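Local coordinates for protein HTH-type transcriptional regulator mcbR (PDB 4P9F) that acts as a transcriptional repressor that binds the promoter region of McbA, holding back colanic acid overproduction and mucoidy, and matters for biofilm formation, at residues M89-A94 with L134-R139; A104-L109 with R130-A135. All coordinates share one frame; numbering follows the deposited sequence.

Contact 1: M89-A94 with L134-R139; sequences MAVALA and LAIYHR
The ring of Y137 meets A90 and V91 obliquely. The CB of A90 reaches CD1 of the Y137 ring at 3.7 Å and lies almost as near to CG, while the CB of V91 stays at 4.3 Å from CE1 of Y137. With CG of Y137 anti to the carbonyl carbon (chi1 -60°), the ring is carried toward helix 73-95, although the CB itself leaves its helix at a slant to that neighbour. The tyrosine OH ends in a hydrogen bond to E87, one turn earlier on that helix.

Beside the ring, V91 and I136 lie next to each other and point the same way, their CG2 methyls 4.0 Å apart. The CG2 of I136 also touches the CB of A94 at 4.0 Å, thereby bridging two successive turns. The packing is closest at A94, whose CB sits 3.2 Å from the backbone O of I136. R139 adds its CB, 4.1 Å from the CB of A94, before its bent chain leads away to a salt bridge with D102.

The axes of the two short segments approach to 8.3 Å at 62°, a spacing consistent with the two alanines that face the crossing. No hydrogen bond joins the segments, which implies cohesion from apolar fit, with polar ends satisfied outside it: Y137 OH by E87, the guanidinium of R139 by D102 and the carbonyl O of R139 by N97.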
loop_
_atom_site.group_PDB
_atom_site.type_symbol
_atom_site.label_atom_id
_atom_site.label_comp_id
_atom_site.label_asym_id
_atom_site.label_seq_id
_atom_site.Cartn_x
_atom_site.Cartn_y
_atom_site.Cartn_z
HETATM N N MSE A 89 -10.610 -3.006 8.156
HETATM C CA MSE A 89 -9.842 -2.468 9.280
HETATM C C MSE A 89 -10.105 -0.977 9.438
HETATM O O MSE A 89 -10.326 -0.485 10.553
HETATM C CB MSE A 89 -8.335 -2.708 9.082
HETATM C CG MSE A 89 -7.450 -2.170 10.207
HETATM SE SE MSE A 89 -5.526 -2.220 9.719
HETATM C CE MSE A 89 -5.596 -3.609 8.359
ATOM N N ALA A 90 -10.070 -0.260 8.317
ATOM C CA ALA A 90 -10.354 1.162 8.327
ATOM C C ALA A 90 -11.754 1.450 8.872
ATOM O O ALA A 90 -11.923 2.327 9.719
ATOM C CB ALA A 90 -10.200 1.760 6.912
ATOM N N VAL A 91 -12.757 0.718 8.396
ATOM C CA VAL A 91 -14.131 1.024 8.816
ATOM C C VAL A 91 -14.343 0.741 10.310
ATOM O O VAL A 91 -15.055 1.490 10.963
ATOM C CB VAL A 91 -15.188 0.247 7.960
ATOM C CG1 VAL A 91 -15.296 -1.223 8.366
ATOM C CG2 VAL A 91 -16.540 0.920 8.056
ATOM N N ALA A 92 -13.687 -0.290 10.854
ATOM C CA ALA A 92 -13.854 -0.635 12.264
ATOM C C ALA A 92 -13.213 0.414 13.156
ATOM O O ALA A 92 -13.758 0.749 14.196
ATOM C CB ALA A 92 -13.275 -2.026 12.573
ATOM N N LEU A 93 -12.076 0.956 12.735
ATOM C CA LEU A 93 -11.401 1.974 13.520
ATOM C C LEU A 93 -12.112 3.318 13.438
ATOM O O LEU A 93 -12.036 4.130 14.357
ATOM C CB LEU A 93 -9.962 2.132 13.030
ATOM C CG LEU A 93 -9.071 0.929 13.290
ATOM C CD1 LEU A 93 -7.703 1.134 12.647
ATOM C CD2 LEU A 93 -8.962 0.707 14.796
ATOM N N ALA A 94 -12.834 3.544 12.351
ATOM C CA ALA A 94 -13.501 4.818 12.148
ATOM C C ALA A 94 -14.731 4.959 13.048
ATOM O O ALA A 94 -15.121 6.073 13.417
ATOM C CB ALA A 94 -13.888 4.990 10.683
ATOM N N LEU A 134 -14.134 6.916 1.544
ATOM C CA LEU A 134 -12.924 7.591 1.991
ATOM C C LEU A 134 -13.200 8.528 3.165
ATOM O O LEU A 134 -12.388 8.627 4.075
ATOM C CB LEU A 134 -12.293 8.365 0.840
ATOM C CG LEU A 134 -10.815 8.700 1.019
ATOM C CD1 LEU A 134 -10.028 7.455 1.350
ATOM C CD2 LEU A 134 -10.279 9.361 -0.229
ATOM N N ALA A 135 -14.356 9.189 3.149
ATOM C CA ALA A 135 -14.766 10.033 4.256
ATOM C C ALA A 135 -14.867 9.208 5.534
ATOM O O ALA A 135 -14.506 9.673 6.621
ATOM C CB ALA A 135 -16.104 10.719 3.953
ATOM N N ILE A 136 -15.368 7.989 5.405
ATOM C CA ILE A 136 -15.419 7.088 6.543
ATOM C C ILE A 136 -14.006 6.745 6.996
ATOM O O ILE A 136 -13.656 6.929 8.168
ATOM C CB ILE A 136 -16.178 5.780 6.205
ATOM C CG1 ILE A 136 -17.652 6.078 5.884
ATOM C CG2 ILE A 136 -16.090 4.797 7.365
ATOM C CD1 ILE A 136 -18.393 4.886 5.267
ATOM N N TYR A 137 -13.197 6.263 6.052
ATOM C CA TYR A 137 -11.879 5.722 6.372
ATOM C C TYR A 137 -10.980 6.753 7.026
ATOM O O TYR A 137 -10.193 6.408 7.905
ATOM C CB TYR A 137 -11.197 5.165 5.121
ATOM C CG TYR A 137 -11.958 4.058 4.439
ATOM C CD1 TYR A 137 -12.951 3.349 5.106
ATOM C CD2 TYR A 137 -11.686 3.721 3.120
ATOM C CE1 TYR A 137 -13.652 2.334 4.480
ATOM C CE2 TYR A 137 -12.375 2.709 2.485
ATOM C CZ TYR A 137 -13.362 2.017 3.171
ATOM O OH TYR A 137 -14.058 1.010 2.523
ATOM N N HIS A 138 -11.111 8.013 6.609
ATOM C CA HIS A 138 -10.281 9.076 7.150
ATOM C C HIS A 138 -10.446 9.236 8.655
ATOM O O HIS A 138 -9.499 9.645 9.332
ATOM C CB HIS A 138 -10.587 10.415 6.457
ATOM C CG HIS A 138 -9.923 10.576 5.125
ATOM N ND1 HIS A 138 -10.264 11.576 4.239
ATOM C CD2 HIS A 138 -8.913 9.886 4.542
ATOM C CE1 HIS A 138 -9.505 11.484 3.159
ATOM N NE2 HIS A 138 -8.678 10.467 3.317
ATOM N N ARG A 139 -11.626 8.903 9.179
ATOM C CA ARG A 139 -11.904 9.041 10.620
ATOM C C ARG A 139 -11.267 7.918 11.439
ATOM O O ARG A 139 -11.365 7.916 12.656
ATOM C CB ARG A 139 -13.416 9.107 10.890
ATOM C CG ARG A 139 -14.108 10.315 10.250
ATOM C CD ARG A 139 -13.540 11.620 10.786
ATOM N NE ARG A 139 -13.426 11.551 12.239
ATOM C CZ ARG A 139 -13.194 12.584 13.034
ATOM N NH1 ARG A 139 -13.058 13.805 12.525
ATOM N NH2 ARG A 139 -13.113 12.396 14.343
#

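Contact 2: A104-L109 with R130-A135; sequences AELQEL and RLFRLA
Two consecutive helices of the FCD domain, 100-119 and 122-138, form an antiparallel helical hairpin, and this contact is made well back from its turn. The short segments run at 165° to each other with axes 9.7 Å apart, a distance spanned by larger side chains from both helices.

F132 supplies the aromatic group. Its CG stands anti to the backbone N (chi1 177°), which swings the ring across to helix 100-119, where the carbonyl O of L106 lies in the ring plane, 3.6 Å from CE1 of F132. The approach is thus to the ring's edge, where the CH groups face the oxygen, and not over a face. The CB of L109 comes to the same edge near the plane, 4.1 Å from CD1 of F132.

The two leucines then fill the seam around the ring. The CD2 of L106 contacts the CB of A135 at 3.8 Å and also packs on CD1 of F132. One turn on, L109 sends its CD1 to the F132 backbone, 3.8 Å from CA of F132, and a little farther to the CB of A135, while its CD2 lies 4.4 Å from the CB of L131. A135 therefore receives a methyl from both L106 and L109. Were F132 cut back to an alanine, a gap beside L106 and L109 would be likely to open, and the L106 carbonyl would probably lose its aromatic-edge neighbour.

Helix 177-187 covers one flank of the hairpin, with L182 touching F132 and both L183 and L186 touching L106. Next to F132 in sequence, R133 directs its CB away from helix 100-119, and its side chain packs against helix 191-210, with a salt bridge to E87 on helix 73-95.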
loop_
_atom_site.group_PDB
_atom_site.type_symbol
_atom_site.label_atom_id
_atom_site.label_comp_id
_atom_site.label_asym_id
_atom_site.label_seq_id
_atom_site.Cartn_x
_atom_site.Cartn_y
_atom_site.Cartn_z
ATOM N N ALA A 104 -23.534 13.402 9.501
ATOM C CA ALA A 104 -24.363 14.310 8.716
ATOM C C ALA A 104 -23.827 14.427 7.287
ATOM O O ALA A 104 -24.597 14.341 6.328
ATOM C CB ALA A 104 -24.439 15.684 9.385
ATOM N N GLU A 105 -22.511 14.604 7.152
ATOM C CA GLU A 105 -21.855 14.667 5.839
ATOM C C GLU A 105 -21.889 13.332 5.075
ATOM O O GLU A 105 -21.934 13.319 3.841
ATOM C CB GLU A 105 -20.395 15.130 5.986
ATOM C CG GLU A 105 -20.235 16.564 6.517
ATOM C CD GLU A 105 -18.778 17.007 6.635
ATOM O OE1 GLU A 105 -17.869 16.210 6.304
ATOM O OE2 GLU A 105 -18.547 18.160 7.063
ATOM N N LEU A 106 -21.850 12.211 5.796
ATOM C CA LEU A 106 -21.973 10.907 5.138
ATOM C C LEU A 106 -23.381 10.751 4.567
ATOM O O LEU A 106 -23.559 10.267 3.443
ATOM C CB LEU A 106 -21.650 9.766 6.104
ATOM C CG LEU A 106 -20.176 9.607 6.481
ATOM C CD1 LEU A 106 -19.983 8.535 7.542
ATOM C CD2 LEU A 106 -19.349 9.275 5.245
ATOM N N GLN A 107 -24.373 11.220 5.321
ATOM C CA GLN A 107 -25.756 11.199 4.857
ATOM C C GLN A 107 -25.922 12.037 3.578
ATOM O O GLN A 107 -26.624 11.629 2.651
ATOM C CB GLN A 107 -26.688 11.712 5.955
ATOM C CG GLN A 107 -28.164 11.713 5.574
ATOM C CD GLN A 107 -28.705 10.319 5.311
ATOM O OE1 GLN A 107 -28.498 9.398 6.100
ATOM N NE2 GLN A 107 -29.410 10.160 4.194
ATOM N N GLU A 108 -25.267 13.198 3.523
ATOM C CA GLU A 108 -25.323 14.058 2.331
ATOM C C GLU A 108 -24.696 13.357 1.114
ATOM O O GLU A 108 -25.247 13.381 0.014
ATOM C CB GLU A 108 -24.628 15.402 2.590
ATOM C CG GLU A 108 -25.226 16.224 3.713
ATOM C CD GLU A 108 -24.532 17.568 3.895
ATOM O OE1 GLU A 108 -23.875 18.044 2.937
ATOM O OE2 GLU A 108 -24.663 18.158 4.990
ATOM N N LEU A 109 -23.549 12.721 1.315
ATOM C CA LEU A 109 -22.906 11.996 0.218
ATOM C C LEU A 109 -23.811 10.874 -0.306
ATOM O O LEU A 109 -23.894 10.648 -1.509
ATOM C CB LEU A 109 -21.553 11.449 0.670
ATOM C CG LEU A 109 -20.437 12.494 0.777
ATOM C CD1 LEU A 109 -19.193 11.895 1.383
ATOM C CD2 LEU A 109 -20.106 13.060 -0.592
ATOM N N ARG A 130 -16.631 6.338 -3.882
ATOM C CA ARG A 130 -15.260 6.593 -3.451
ATOM C C ARG A 130 -15.189 7.626 -2.327
ATOM O O ARG A 130 -14.583 7.380 -1.281
ATOM C CB ARG A 130 -14.445 7.060 -4.667
ATOM C CG ARG A 130 -12.942 7.127 -4.507
ATOM C CD ARG A 130 -12.338 7.804 -5.744
ATOM N NE ARG A 130 -12.753 9.212 -5.830
ATOM C CZ ARG A 130 -12.151 10.220 -5.209
ATOM N NH1 ARG A 130 -11.116 9.996 -4.408
ATOM N NH2 ARG A 130 -12.610 11.451 -5.360
ATOM N N LEU A 131 -15.835 8.768 -2.547
ATOM C CA LEU A 131 -15.818 9.872 -1.593
ATOM C C LEU A 131 -16.480 9.467 -0.278
ATOM O O LEU A 131 -16.042 9.846 0.805
ATOM C CB LEU A 131 -16.542 11.078 -2.192
ATOM C CG LEU A 131 -15.779 11.885 -3.241
ATOM C CD1 LEU A 131 -16.624 13.052 -3.720
ATOM C CD2 LEU A 131 -14.426 12.357 -2.720
ATOM N N PHE A 132 -17.555 8.701 -0.389
ATOM C CA PHE A 132 -18.289 8.214 0.768
ATOM C C PHE A 132 -17.399 7.303 1.621
ATOM O O PHE A 132 -17.242 7.514 2.826
ATOM C CB PHE A 132 -19.552 7.478 0.300
ATOM C CG PHE A 132 -20.365 6.852 1.412
ATOM C CD1 PHE A 132 -21.241 7.621 2.173
ATOM C CD2 PHE A 132 -20.273 5.492 1.672
ATOM C CE1 PHE A 132 -21.999 7.052 3.192
ATOM C CE2 PHE A 132 -21.038 4.902 2.689
ATOM C CZ PHE A 132 -21.899 5.685 3.451
ATOM N N ARG A 133 -16.802 6.295 0.997
ATOM C CA ARG A 133 -15.999 5.362 1.777
ATOM C C ARG A 133 -14.739 6.036 2.332
ATOM O O ARG A 133 -14.344 5.794 3.468
ATOM C CB ARG A 133 -15.602 4.132 0.952
ATOM C CG ARG A 133 -16.678 3.029 0.900
ATOM C CD ARG A 133 -16.097 1.766 0.248
ATOM N NE ARG A 133 -16.767 1.349 -0.970
ATOM C CZ ARG A 133 -16.354 0.331 -1.712
ATOM N NH1 ARG A 133 -15.279 -0.351 -1.343
ATOM N NH2 ARG A 133 -17.007 -0.005 -2.818
ATOM N N LEU A 134 -14.134 6.916 1.544
ATOM C CA LEU A 134 -12.924 7.591 1.991
ATOM C C LEU A 134 -13.200 8.528 3.165
ATOM O O LEU A 134 -12.388 8.627 4.075
ATOM C CB LEU A 134 -12.293 8.365 0.840
ATOM C CG LEU A 134 -10.815 8.700 1.019
ATOM C CD1 LEU A 134 -10.028 7.455 1.350
ATOM C CD2 LEU A 134 -10.279 9.361 -0.229
ATOM N N ALA A 135 -14.356 9.189 3.149
ATOM C CA ALA A 135 -14.766 10.033 4.256
ATOM C C ALA A 135 -14.867 9.208 5.534
ATOM O O ALA A 135 -14.506 9.673 6.621
ATOM C CB ALA A 135 -16.104 10.719 3.953
#

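From the N terminus, helix 73-95 comes first, followed by helices 100-119 and 122-138. Contact 1 closes the longer excursion, bringing 89-94 to 134-139 across 39 intervening residues, 33 of them helical. Contact 2 closes the shorter one, 104-109 to 130-135, with 20 residues between. The span 104-135 lies inside 89-139, so the two loops nest, and their second segments overlap at L134 and A135. Helix 122-138 thus ties together the two helices that precede it, at centres 11 Å apart. The contacts meet where CG1 of I136 packs 3.7 Å from CD2 of L106, linking helix 122-138 to 100-119, while contact 1 brings in helix 73-95.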